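Bifunctional GH43-CE protein (Bacteroides eggerthii, PDB 6MLY) probably hydrolyses xylan-derived chains as a family 43 glycoside hydrolase with beta-xylosidase-type activity and carries a second, carbohydrate esterase domain on the same chain. Local coordinates at residues L354-M359 / K497-Y502; S384-G389 / Y502-Y507; G393-L398 / A490-A495; G406-K411 / V442-E447. One frame throughout, in Å; residues are numbered along the deposited sequence.

Interaction 1: residues L354-M359 / K497-Y502; sequences LTTGRM and KEVGGY
Thr356 grips the carbonyl of Gly501 with its backbone: N donates to O over 3.0 Å, at 155° at the hydrogen and nearly along the C=O axis. Its hydroxyl reaches the same oxygen weakly, OG1 to Gly501 O 3.4 Å, because OG1 stands beside the backbone N (chi1 -68°) and so turns to the same acceptor. That torsion also sends CG2 the other way, where it lies against Val499 CA at 3.7 Å, the two side chains crossing at about a right angle. One residue back, Thr355 faces Tyr502 as a non-hydrogen-bonded antiparallel pair. Here Thr355 OG1 meets CB of Tyr502 at 3.4 Å, while its methyl rests near the Gly500 carbonyl. Past Thr356 the backbones draw apart and side chains make the contact. Val499 CG1 comes up to the backbone at Arg358 N, and Met359 lays CG 4.0 Å from the same CG1, then bends at chi3 to bring CE to 3.5 Å from Lys497 O. Gly500 has a positive phi, at which a CB would probably be jammed against the carbonyl of Val499. Further out, Leu354 bonds to the backbone of Ala503, continuing the pairing with strand 502-511. Arg358 turns away: NH2 ties it to Asp85 and the Leu84 carbonyl in the glycosidase portion of the chain, and NH1 makes a local salt bridge to Glu360. A last antiparallel pair fraying into two facing loops is how strands 352-355 and 502-511 meet at this margin of the concanavalin A-like beta-sandwich.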
loop_
_atom_site.group_PDB
_atom_site.type_symbol
_atom_site.label_atom_id
_atom_site.label_comp_id
_atom_site.label_asym_id
_atom_site.label_seq_id
_atom_site.Cartn_x
_atom_site.Cartn_y
_atom_site.Cartn_z
ATOM N N LEU A 354 18.509 -15.817 5.225
ATOM C CA LEU A 354 18.280 -16.103 3.810
ATOM C C LEU A 354 19.590 -15.865 3.049
ATOM O O LEU A 354 20.162 -14.788 3.142
ATOM C CB LEU A 354 17.161 -15.197 3.284
ATOM C CG LEU A 354 15.885 -15.158 4.123
ATOM C CD1 LEU A 354 14.882 -14.175 3.543
ATOM C CD2 LEU A 354 15.266 -16.541 4.241
ATOM N N THR A 355 20.061 -16.889 2.329
ATOM C CA THR A 355 21.266 -16.826 1.503
ATOM C C THR A 355 20.861 -16.950 0.030
ATOM O O THR A 355 19.852 -17.568 -0.300
ATOM C CB THR A 355 22.275 -17.908 1.918
ATOM O OG1 THR A 355 22.596 -17.708 3.295
ATOM C CG2 THR A 355 23.555 -17.896 1.110
ATOM N N THR A 356 21.674 -16.355 -0.846
ATOM C CA THR A 356 21.444 -16.313 -2.288
ATOM C C THR A 356 21.917 -17.623 -2.938
ATOM O O THR A 356 22.821 -18.287 -2.426
ATOM C CB THR A 356 22.160 -15.094 -2.886
ATOM O OG1 THR A 356 21.502 -13.912 -2.421
ATOM C CG2 THR A 356 22.193 -15.108 -4.397
ATOM N N GLY A 357 21.298 -17.979 -4.072
ATOM C CA GLY A 357 21.708 -19.135 -4.879
ATOM C C GLY A 357 21.849 -18.837 -6.369
ATOM O O GLY A 357 22.524 -19.586 -7.080
ATOM N N ARG A 358 21.226 -17.752 -6.846
ATOM C CA ARG A 358 21.006 -17.520 -8.276
ATOM C C ARG A 358 20.869 -16.010 -8.532
ATOM O O ARG A 358 20.325 -15.278 -7.696
ATOM C CB ARG A 358 19.756 -18.297 -8.706
ATOM C CG ARG A 358 19.407 -18.194 -10.185
ATOM C CD ARG A 358 17.906 -18.171 -10.430
ATOM N NE ARG A 358 17.280 -19.481 -10.305
ATOM C CZ ARG A 358 15.971 -19.692 -10.168
ATOM N NH1 ARG A 358 15.150 -18.681 -9.931
ATOM N NH2 ARG A 358 15.486 -20.917 -10.270
ATOM N N MET A 359 21.374 -15.558 -9.690
ATOM C CA MET A 359 21.229 -14.166 -10.157
ATOM C C MET A 359 19.871 -14.017 -10.853
ATOM O O MET A 359 19.523 -14.827 -11.714
ATOM C CB MET A 359 22.335 -13.790 -11.148
ATOM C CG MET A 359 23.735 -13.956 -10.593
ATOM S SD MET A 359 25.006 -13.972 -11.883
ATOM C CE MET A 359 24.769 -12.359 -12.627
ATOM N N LYS A 497 24.080 -9.841 -9.423
ATOM C CA LYS A 497 25.448 -9.935 -9.963
ATOM C C LYS A 497 26.239 -11.096 -9.338
ATOM O O LYS A 497 27.015 -11.747 -10.046
ATOM C CB LYS A 497 26.181 -8.603 -9.773
ATOM C CG LYS A 497 25.930 -7.577 -10.872
ATOM C CD LYS A 497 26.721 -6.294 -10.722
ATOM C CE LYS A 497 26.023 -5.261 -9.861
ATOM N NZ LYS A 497 26.745 -3.970 -9.863
ATOM N N GLU A 498 26.058 -11.353 -8.034
ATOM C CA GLU A 498 27.002 -12.174 -7.258
ATOM C C GLU A 498 26.250 -13.013 -6.215
ATOM O O GLU A 498 25.556 -12.465 -5.355
ATOM C CB GLU A 498 28.022 -11.241 -6.602
ATOM C CG GLU A 498 29.347 -11.898 -6.264
ATOM C CD GLU A 498 30.478 -10.932 -5.931
ATOM O OE1 GLU A 498 30.278 -9.694 -6.035
ATOM O OE2 GLU A 498 31.563 -11.420 -5.566
ATOM N N VAL A 499 26.412 -14.344 -6.290
ATOM C CA VAL A 499 25.707 -15.290 -5.409
ATOM C C VAL A 499 26.595 -15.605 -4.201
ATOM O O VAL A 499 27.816 -15.489 -4.285
ATOM C CB VAL A 499 25.292 -16.585 -6.141
ATOM C CG1 VAL A 499 24.560 -16.296 -7.442
ATOM C CG2 VAL A 499 26.463 -17.530 -6.388
ATOM N N GLY A 500 25.951 -16.022 -3.100
ATOM C CA GLY A 500 26.620 -16.466 -1.872
ATOM C C GLY A 500 26.321 -15.567 -0.680
ATOM O O GLY A 500 26.314 -16.033 0.459
ATOM N N GLY A 501 26.094 -14.274 -0.943
ATOM C CA GLY A 501 25.766 -13.292 0.085
ATOM C C GLY A 501 24.481 -13.643 0.817
ATOM O O GLY A 501 23.612 -14.320 0.266
ATOM N N TYR A 502 24.370 -13.157 2.059
ATOM C CA TYR A 502 23.250 -13.456 2.951
ATOM C C TYR A 502 22.759 -12.172 3.631
ATOM O O TYR A 502 23.383 -11.123 3.514
ATOM C CB TYR A 502 23.665 -14.510 3.982
ATOM C CG TYR A 502 24.866 -14.142 4.815
ATOM C CD1 TYR A 502 24.718 -13.564 6.067
ATOM C CD2 TYR A 502 26.155 -14.383 4.362
ATOM C CE1 TYR A 502 25.818 -13.226 6.840
ATOM C CE2 TYR A 502 27.265 -14.052 5.123
ATOM C CZ TYR A 502 27.096 -13.470 6.367
ATOM O OH TYR A 502 28.179 -13.141 7.126
#

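Interaction 2: residues S384-G389 / Y502-Y507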
loop_
_atom_site.group_PDB
_atom_site.type_symbol
_atom_site.label_atom_id
_atom_site.label_comp_id
_atom_site.label_asym_id
_atom_site.label_seq_id
_atom_site.Cartn_x
_atom_site.Cartn_y
_atom_site.Cartn_z
ATOM N N SER A 384 13.811 -6.339 11.537
ATOM C CA SER A 384 15.163 -5.890 11.853
ATOM C C SER A 384 16.135 -6.778 11.076
ATOM O O SER A 384 16.012 -8.007 11.124
ATOM C CB SER A 384 15.446 -5.942 13.339
ATOM O OG SER A 384 16.830 -5.739 13.613
ATOM N N MET A 385 17.082 -6.152 10.369
ATOM C CA MET A 385 17.973 -6.857 9.464
ATOM C C MET A 385 19.423 -6.679 9.927
ATOM O O MET A 385 19.686 -6.006 10.916
ATOM C CB MET A 385 17.808 -6.338 8.031
ATOM C CG MET A 385 17.676 -7.454 6.995
ATOM S SD MET A 385 16.757 -6.985 5.505
ATOM C CE MET A 385 15.195 -6.512 6.244
ATOM N N ASP A 386 20.338 -7.346 9.215
ATOM C CA ASP A 386 21.784 -7.221 9.391
ATOM C C ASP A 386 22.441 -7.532 8.038
ATOM O O ASP A 386 22.379 -8.675 7.556
ATOM C CB ASP A 386 22.298 -8.130 10.514
ATOM C CG ASP A 386 23.685 -7.766 11.027
ATOM O OD1 ASP A 386 24.518 -7.317 10.214
ATOM O OD2 ASP A 386 23.924 -7.943 12.239
ATOM N N VAL A 387 23.087 -6.513 7.457
ATOM C CA VAL A 387 23.414 -6.465 6.024
ATOM C C VAL A 387 24.880 -6.853 5.769
ATOM O O VAL A 387 25.312 -6.886 4.615
ATOM C CB VAL A 387 23.111 -5.069 5.447
ATOM C CG1 VAL A 387 21.719 -4.595 5.834
ATOM C CG2 VAL A 387 24.154 -4.047 5.864
ATOM N N SER A 388 25.633 -7.150 6.835
ATOM C CA SER A 388 27.050 -7.519 6.750
ATOM C C SER A 388 27.288 -8.548 5.635
ATOM O O SER A 388 28.259 -8.440 4.893
ATOM C CB SER A 388 27.537 -8.048 8.071
ATOM O OG SER A 388 26.973 -7.309 9.147
ATOM N N GLY A 389 26.389 -9.540 5.538
ATOM C CA GLY A 389 26.526 -10.693 4.643
ATOM C C GLY A 389 26.387 -10.343 3.170
ATOM O O GLY A 389 26.905 -11.065 2.315
ATOM N N TYR A 502 24.370 -13.157 2.059
ATOM C CA TYR A 502 23.250 -13.456 2.951
ATOM C C TYR A 502 22.759 -12.172 3.631
ATOM O O TYR A 502 23.383 -11.123 3.514
ATOM C CB TYR A 502 23.665 -14.510 3.982
ATOM C CG TYR A 502 24.866 -14.142 4.815
ATOM C CD1 TYR A 502 24.718 -13.564 6.067
ATOM C CD2 TYR A 502 26.155 -14.383 4.362
ATOM C CE1 TYR A 502 25.818 -13.226 6.840
ATOM C CE2 TYR A 502 27.265 -14.052 5.123
ATOM C CZ TYR A 502 27.096 -13.470 6.367
ATOM O OH TYR A 502 28.179 -13.141 7.126
ATOM N N ALA A 503 21.622 -12.289 4.325
ATOM C CA ALA A 503 20.987 -11.212 5.072
ATOM C C ALA A 503 20.257 -11.812 6.276
ATOM O O ALA A 503 19.338 -12.607 6.107
ATOM C CB ALA A 503 20.030 -10.461 4.182
ATOM N N ASP A 504 20.676 -11.442 7.487
ATOM C CA ASP A 504 20.050 -11.955 8.697
ATOM C C ASP A 504 18.784 -11.138 8.970
ATOM O O ASP A 504 18.731 -9.967 8.636
ATOM C CB ASP A 504 21.008 -11.916 9.889
ATOM C CG ASP A 504 22.348 -12.582 9.626
ATOM O OD1 ASP A 504 22.399 -13.477 8.751
ATOM O OD2 ASP A 504 23.336 -12.189 10.290
ATOM N N PHE A 505 17.769 -11.791 9.549
ATOM C CA PHE A 505 16.574 -11.135 10.080
ATOM C C PHE A 505 16.406 -11.537 11.549
ATOM O O PHE A 505 16.274 -12.730 11.844
ATOM C CB PHE A 505 15.319 -11.547 9.308
ATOM C CG PHE A 505 15.278 -11.132 7.860
ATOM C CD1 PHE A 505 14.464 -10.092 7.441
ATOM C CD2 PHE A 505 16.032 -11.800 6.907
ATOM C CE1 PHE A 505 14.404 -9.729 6.105
ATOM C CE2 PHE A 505 15.980 -11.427 5.573
ATOM C CZ PHE A 505 15.167 -10.392 5.174
ATOM N N ASP A 506 16.424 -10.549 12.456
ATOM C CA ASP A 506 16.299 -10.818 13.894
ATOM C C ASP A 506 14.861 -11.249 14.209
ATOM O O ASP A 506 14.651 -12.192 14.978
ATOM C CB ASP A 506 16.712 -9.615 14.751
ATOM C CG ASP A 506 16.799 -9.918 16.241
ATOM O OD1 ASP A 506 16.954 -11.110 16.601
ATOM O OD2 ASP A 506 16.704 -8.963 17.037
ATOM N N TYR A 507 13.890 -10.544 13.610
ATOM C CA TYR A 507 12.474 -10.753 13.879
ATOM C C TYR A 507 11.620 -10.265 12.700
ATOM O O TYR A 507 12.075 -9.507 11.843
ATOM C CB TYR A 507 12.063 -10.057 15.184
ATOM C CG TYR A 507 12.037 -8.549 15.149
ATOM C CD1 TYR A 507 10.945 -7.855 14.651
ATOM C CD2 TYR A 507 13.096 -7.807 15.644
ATOM C CE1 TYR A 507 10.911 -6.469 14.631
ATOM C CE2 TYR A 507 13.080 -6.422 15.628
ATOM C CZ TYR A 507 11.985 -5.746 15.120
ATOM O OH TYR A 507 11.977 -4.378 15.102
#
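Tyr502 has CG between its backbone N and carbonyl carbon (chi1 57°), which folds the ring back over Gly389, whose CA sits 3.3 Å from the ring centroid in a CH-pi contact squarely over the face. Met385, bent at chi3 (-59°), curls its thioether beside Phe505: CG lies over that ring's face toward the rim, SD stands obliquely 4.2 Å from the centroid as a Met-aromatic contact, and CE touches CE1. Between these two places Asp504 N donates to Asp386 O over 3.2 Å, with a weak return bond. Beyond Phe505, Asp506 N donates to Ser384 O over 2.9 Å, and Ser384 CB meets the Tyr507 ring at CE2. At the loop end Tyr502 N reaches Gly389 O only weakly. A serine in place of Tyr502 would probably leave Gly389 CA without its aromatic cover and the loop after strand 378-386 freer to move. The other notable pair is acidic: Asp386 and Asp504 share one face, with their OD2 atoms 4.7 Å apart. Arg348 bridges both carboxylates and Arg353 takes the other oxygen of Asp504, so the like charges are probably offset and both acids are likely to stay ionised.

Interaction 3: residues G393-L398 / A490-A495; sequences GDFAGL and ALFNYA
Phe492 packs its ring flat beneath the backbone of Gly397, with Gly397 N over the ring centre and Gly397 CA 4.0 Å from the centroid in a CH-pi contact. Having CG between its own N and carbonyl carbon (chi1 67°) folds the ring back across the neighbouring strand. The same ring points its edge at the face of Phe395, a T-shaped pair with planes at 85° and centroids 5.3 Å apart. Phe395 in turn runs side by side with Tyr494, CD2 to CZ 3.8 Å, completing an aromatic cluster. With alanine in place of Phe492, the backbone of Gly397 would probably lose its aromatic floor and the face of Phe395 its edge partner. Beside the cluster Phe395 N bonds to Tyr494 O at 2.9 Å and Tyr494 N to Phe395 O at 3.1 Å. At Gly397 one bond is weak, N to Phe492 O, and the other sound, Phe492 N to Gly397 O at 3.2 Å. The looser side is at Leu398 and Leu491, a non-hydrogen-bonded pair touching through one methyl pair, and at the partly exposed Tyr494, whose hydroxyl bonds weakly to Gln407. On the opposite side of the strands, Asn493 sets OD1 against Ala396 CB and sends ND2 to Leu354 O. That side, with Leu491, packs on Ala503 and Phe505 of strand 502-511, while the aromatic side reaches Gln407 of strand 406-411 and Phe363.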
loop_
_atom_site.group_PDB
_atom_site.type_symbol
_atom_site.label_atom_id
_atom_site.label_comp_id
_atom_site.label_asym_id
_atom_site.label_seq_id
_atom_site.Cartn_x
_atom_site.Cartn_y
_atom_site.Cartn_z
ATOM N N GLY A 393 25.354 -6.171 -5.542
ATOM C CA GLY A 393 24.172 -6.332 -6.393
ATOM C C GLY A 393 23.011 -7.039 -5.705
ATOM O O GLY A 393 21.942 -7.178 -6.306
ATOM N N ASP A 394 23.209 -7.490 -4.459
ATOM C CA ASP A 394 22.146 -8.166 -3.699
ATOM C C ASP A 394 21.146 -7.113 -3.204
ATOM O O ASP A 394 21.473 -5.928 -3.097
ATOM C CB ASP A 394 22.707 -9.006 -2.543
ATOM C CG ASP A 394 23.576 -10.201 -2.984
ATOM O OD1 ASP A 394 23.830 -10.305 -4.204
ATOM O OD2 ASP A 394 23.985 -11.028 -2.101
ATOM N N PHE A 395 19.925 -7.569 -2.909
ATOM C CA PHE A 395 18.819 -6.696 -2.537
ATOM C C PHE A 395 17.898 -7.450 -1.572
ATOM O O PHE A 395 17.248 -8.399 -1.975
ATOM C CB PHE A 395 18.097 -6.230 -3.805
ATOM C CG PHE A 395 17.010 -5.203 -3.614
ATOM C CD1 PHE A 395 16.968 -4.387 -2.491
ATOM C CD2 PHE A 395 16.044 -5.025 -4.592
ATOM C CE1 PHE A 395 15.965 -3.440 -2.339
ATOM C CE2 PHE A 395 15.043 -4.079 -4.438
ATOM C CZ PHE A 395 15.005 -3.287 -3.313
ATOM N N ALA A 396 17.864 -7.017 -0.305
ATOM C CA ALA A 396 17.176 -7.738 0.768
ATOM C C ALA A 396 16.411 -6.760 1.660
ATOM O O ALA A 396 17.009 -5.859 2.230
ATOM C CB ALA A 396 18.179 -8.518 1.577
ATOM N N GLY A 397 15.096 -6.974 1.800
ATOM C CA GLY A 397 14.254 -6.111 2.615
ATOM C C GLY A 397 12.882 -6.707 2.880
ATOM O O GLY A 397 12.731 -7.928 2.985
ATOM N N LEU A 398 11.889 -5.817 2.997
ATOM C CA LEU A 398 10.483 -6.150 3.248
ATOM C C LEU A 398 9.662 -5.704 2.032
ATOM O O LEU A 398 9.975 -4.677 1.427
ATOM C CB LEU A 398 10.031 -5.428 4.522
ATOM C CG LEU A 398 8.612 -5.724 5.002
ATOM C CD1 LEU A 398 8.540 -7.097 5.649
ATOM C CD2 LEU A 398 8.138 -4.657 5.976
ATOM N N ALA A 490 6.482 -9.851 2.875
ATOM C CA ALA A 490 7.482 -10.684 2.219
ATOM C C ALA A 490 8.890 -10.301 2.691
ATOM O O ALA A 490 9.322 -9.162 2.484
ATOM C CB ALA A 490 7.343 -10.536 0.722
ATOM N N LEU A 491 9.583 -11.252 3.337
ATOM C CA LEU A 491 11.021 -11.151 3.580
ATOM C C LEU A 491 11.729 -11.670 2.325
ATOM O O LEU A 491 11.406 -12.754 1.858
ATOM C CB LEU A 491 11.444 -11.975 4.804
ATOM C CG LEU A 491 10.654 -11.802 6.104
ATOM C CD1 LEU A 491 11.590 -11.803 7.303
ATOM C CD2 LEU A 491 9.805 -10.546 6.117
ATOM N N PHE A 492 12.685 -10.897 1.790
ATOM C CA PHE A 492 13.403 -11.290 0.573
ATOM C C PHE A 492 14.893 -10.948 0.693
ATOM O O PHE A 492 15.300 -10.232 1.600
ATOM C CB PHE A 492 12.768 -10.639 -0.660
ATOM C CG PHE A 492 12.895 -9.139 -0.743
ATOM C CD1 PHE A 492 11.938 -8.309 -0.178
ATOM C CD2 PHE A 492 13.959 -8.555 -1.413
ATOM C CE1 PHE A 492 12.052 -6.931 -0.272
ATOM C CE2 PHE A 492 14.073 -7.175 -1.503
ATOM C CZ PHE A 492 13.121 -6.365 -0.929
ATOM N N ASN A 493 15.678 -11.510 -0.235
ATOM C CA ASN A 493 17.115 -11.319 -0.351
ATOM C C ASN A 493 17.617 -12.080 -1.580
ATOM O O ASN A 493 17.768 -13.295 -1.524
ATOM C CB ASN A 493 17.894 -11.815 0.873
ATOM C CG ASN A 493 19.395 -11.676 0.705
ATOM O OD1 ASN A 493 19.867 -10.889 -0.117
ATOM N ND2 ASN A 493 20.159 -12.434 1.475
ATOM N N TYR A 494 17.908 -11.359 -2.667
ATOM C CA TYR A 494 18.325 -11.997 -3.909
ATOM C C TYR A 494 19.431 -11.195 -4.590
ATOM O O TYR A 494 19.573 -10.012 -4.339
ATOM C CB TYR A 494 17.144 -12.135 -4.864
ATOM C CG TYR A 494 16.533 -10.831 -5.308
ATOM C CD1 TYR A 494 16.750 -10.344 -6.585
ATOM C CD2 TYR A 494 15.713 -10.099 -4.465
ATOM C CE1 TYR A 494 16.177 -9.159 -7.013
ATOM C CE2 TYR A 494 15.128 -8.914 -4.877
ATOM C CZ TYR A 494 15.358 -8.442 -6.159
ATOM O OH TYR A 494 14.785 -7.278 -6.580
ATOM N N ALA A 495 20.160 -11.871 -5.485
ATOM C CA ALA A 495 21.324 -11.328 -6.166
ATOM C C ALA A 495 20.995 -10.990 -7.626
ATOM O O ALA A 495 20.180 -11.668 -8.257
ATOM C CB ALA A 495 22.455 -12.319 -6.093
#

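Interaction 4: residues G406-K411 / V442-E447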
loop_
_atom_site.group_PDB
_atom_site.type_symbol
_atom_site.label_atom_id
_atom_site.label_comp_id
_atom_site.label_asym_id
_atom_site.label_seq_id
_atom_site.Cartn_x
_atom_site.Cartn_y
_atom_site.Cartn_z
ATOM N N GLY A 406 5.598 -3.597 -3.935
ATOM C CA GLY A 406 6.390 -2.501 -3.390
ATOM C C GLY A 406 7.464 -3.020 -2.451
ATOM O O GLY A 406 7.160 -3.751 -1.525
ATOM N N GLN A 407 8.720 -2.624 -2.700
ATOM C CA GLN A 407 9.885 -3.071 -1.930
ATOM C C GLN A 407 10.376 -1.942 -1.021
ATOM O O GLN A 407 10.009 -0.789 -1.202
ATOM C CB GLN A 407 11.014 -3.505 -2.866
ATOM C CG GLN A 407 10.671 -4.737 -3.690
ATOM C CD GLN A 407 11.731 -5.072 -4.711
ATOM O OE1 GLN A 407 12.102 -4.248 -5.549
ATOM N NE2 GLN A 407 12.208 -6.308 -4.661
ATOM N N VAL A 408 11.190 -2.321 -0.034
ATOM C CA VAL A 408 12.025 -1.413 0.745
ATOM C C VAL A 408 13.121 -2.258 1.403
ATOM O O VAL A 408 12.806 -3.186 2.158
ATOM C CB VAL A 408 11.223 -0.609 1.788
ATOM C CG1 VAL A 408 10.609 -1.490 2.866
ATOM C CG2 VAL A 408 12.076 0.480 2.420
ATOM N N GLY A 409 14.389 -1.953 1.094
ATOM C CA GLY A 409 15.514 -2.798 1.504
ATOM C C GLY A 409 16.872 -2.165 1.251
ATOM O O GLY A 409 16.977 -1.061 0.713
ATOM N N VAL A 410 17.918 -2.899 1.647
ATOM C CA VAL A 410 19.306 -2.488 1.508
ATOM C C VAL A 410 19.892 -3.135 0.250
ATOM O O VAL A 410 20.208 -4.317 0.241
ATOM C CB VAL A 410 20.118 -2.860 2.765
ATOM C CG1 VAL A 410 21.618 -2.707 2.548
ATOM C CG2 VAL A 410 19.665 -2.051 3.971
ATOM N N LYS A 411 20.029 -2.335 -0.809
ATOM C CA LYS A 411 20.711 -2.731 -2.037
ATOM C C LYS A 411 22.183 -2.307 -1.930
ATOM O O LYS A 411 22.496 -1.352 -1.225
ATOM C CB LYS A 411 20.001 -2.084 -3.230
ATOM C CG LYS A 411 20.432 -2.558 -4.613
ATOM C CD LYS A 411 19.860 -1.706 -5.740
ATOM C CE LYS A 411 18.368 -1.883 -5.952
ATOM N NZ LYS A 411 18.074 -2.971 -6.916
ATOM N N VAL A 442 19.733 -2.472 10.335
ATOM C CA VAL A 442 18.747 -1.579 9.734
ATOM C C VAL A 442 17.346 -2.164 9.983
ATOM O O VAL A 442 17.175 -3.385 10.100
ATOM C CB VAL A 442 19.033 -1.377 8.232
ATOM C CG1 VAL A 442 18.906 -2.675 7.451
ATOM C CG2 VAL A 442 18.147 -0.307 7.618
ATOM N N TYR A 443 16.352 -1.276 10.072
ATOM C CA TYR A 443 14.968 -1.635 10.350
ATOM C C TYR A 443 14.101 -1.209 9.159
ATOM O O TYR A 443 14.478 -0.311 8.405
ATOM C CB TYR A 443 14.511 -0.981 11.657
ATOM C CG TYR A 443 15.260 -1.421 12.892
ATOM C CD1 TYR A 443 16.496 -0.882 13.215
ATOM C CD2 TYR A 443 14.730 -2.374 13.749
ATOM C CE1 TYR A 443 17.188 -1.284 14.346
ATOM C CE2 TYR A 443 15.406 -2.782 14.888
ATOM C CZ TYR A 443 16.639 -2.235 15.189
ATOM O OH TYR A 443 17.306 -2.636 16.307
ATOM N N PHE A 444 12.956 -1.883 8.991
ATOM C CA PHE A 444 11.967 -1.554 7.955
ATOM C C PHE A 444 10.550 -1.785 8.489
ATOM O O PHE A 444 10.337 -2.605 9.382
ATOM C CB PHE A 444 12.180 -2.380 6.684
ATOM C CG PHE A 444 13.483 -2.118 5.972
ATOM C CD1 PHE A 444 13.693 -0.933 5.284
ATOM C CD2 PHE A 444 14.501 -3.056 5.988
ATOM C CE1 PHE A 444 14.890 -0.696 4.627
ATOM C CE2 PHE A 444 15.700 -2.818 5.331
ATOM C CZ PHE A 444 15.891 -1.639 4.650
ATOM N N LYS A 445 9.598 -1.049 7.906
ATOM C CA LYS A 445 8.185 -1.084 8.267
ATOM C C LYS A 445 7.367 -0.901 6.983
ATOM O O LYS A 445 7.781 -0.191 6.073
ATOM C CB LYS A 445 7.890 -0.000 9.312
ATOM C CG LYS A 445 6.460 0.060 9.841
ATOM C CD LYS A 445 6.336 0.682 11.232
ATOM C CE LYS A 445 6.554 2.182 11.252
ATOM N NZ LYS A 445 6.342 2.759 12.603
ATOM N N ALA A 446 6.222 -1.580 6.912
ATOM C CA ALA A 446 5.300 -1.469 5.790
ATOM C C ALA A 446 3.872 -1.403 6.337
ATOM O O ALA A 446 3.436 -2.333 6.996
ATOM C CB ALA A 446 5.484 -2.640 4.856
ATOM N N GLU A 447 3.184 -0.286 6.078
ATOM C CA GLU A 447 1.818 -0.048 6.543
ATOM C C GLU A 447 0.837 -0.346 5.405
ATOM O O GLU A 447 1.196 -0.262 4.230
ATOM C CB GLU A 447 1.639 1.397 7.014
ATOM C CG GLU A 447 2.525 1.782 8.188
ATOM C CD GLU A 447 2.124 3.076 8.875
ATOM O OE1 GLU A 447 2.125 4.126 8.193
ATOM O OE2 GLU A 447 1.794 3.025 10.084
#
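Phe444 is the main bump, and its ring lies over the Gly409 backbone, in the dip between the flanking residues Val408 and Val410. The far end of the ring drops onto that backbone, CZ to Gly409 CA 3.4 Å. Val408 lies against a face and the CD1 side: its CG2, anti to the backbone N, touches Phe444 at CD1 (3.6 Å), while its carbonyl oxygen stands 3.9 Å above the plane of the Phe444 ring, over the centre. Val410 closes the edge, with CG2 in the ring plane, 3.9 Å from Phe444 CZ. With CG beside its backbone N (chi1 -64°), Phe444 sends the ring into this dip. These strands belong to the two facing sheets of a concanavalin A-like beta-sandwich, their axes 7.8 Å apart and running almost antiparallel at 177°, and strand 406-411 bonds within its own sheet: Val408 and Val410 pair with Leu398 and Ala396. A second, smaller fit lies beside the first. Val442 aims CG1 at Val410, and the two methyls, Val442 CG1 and Val410 CG2, come to 3.6 Å where the side chains overlap, each directed against the other's course. The same Val410 methyl thus fills the corner between Val442 and the ring edge. Phe444 is hemmed in within its own sheet by Val383, Met385 and Tyr461, and Val408 leans also on Phe459, while Ala446 packs on Leu398 and Leu400.

In the fold
All four interactions lie in the concanavalin A-like domain and use its two antiparallel sheets. Interactions 1 and 2 lie on one sheet, where strand 502-511 runs between 352-355 and 378-386; they share Tyr502, with centres 14 Å apart. Interaction 3 pairs strands 488-491 and 395-401 in the other sheet, its centre about 10 Å from the centres of interactions 1, 2 and 4. Interaction 4 bridges the sheets: strand 406-411 neighbours 395-401, and 441-449 neighbours 378-386. Along the chain, interactions 1 and 2 cross, interaction 3 nests inside both, and interaction 4 inside all three, so the sandwich is closed by pieces far apart in sequence.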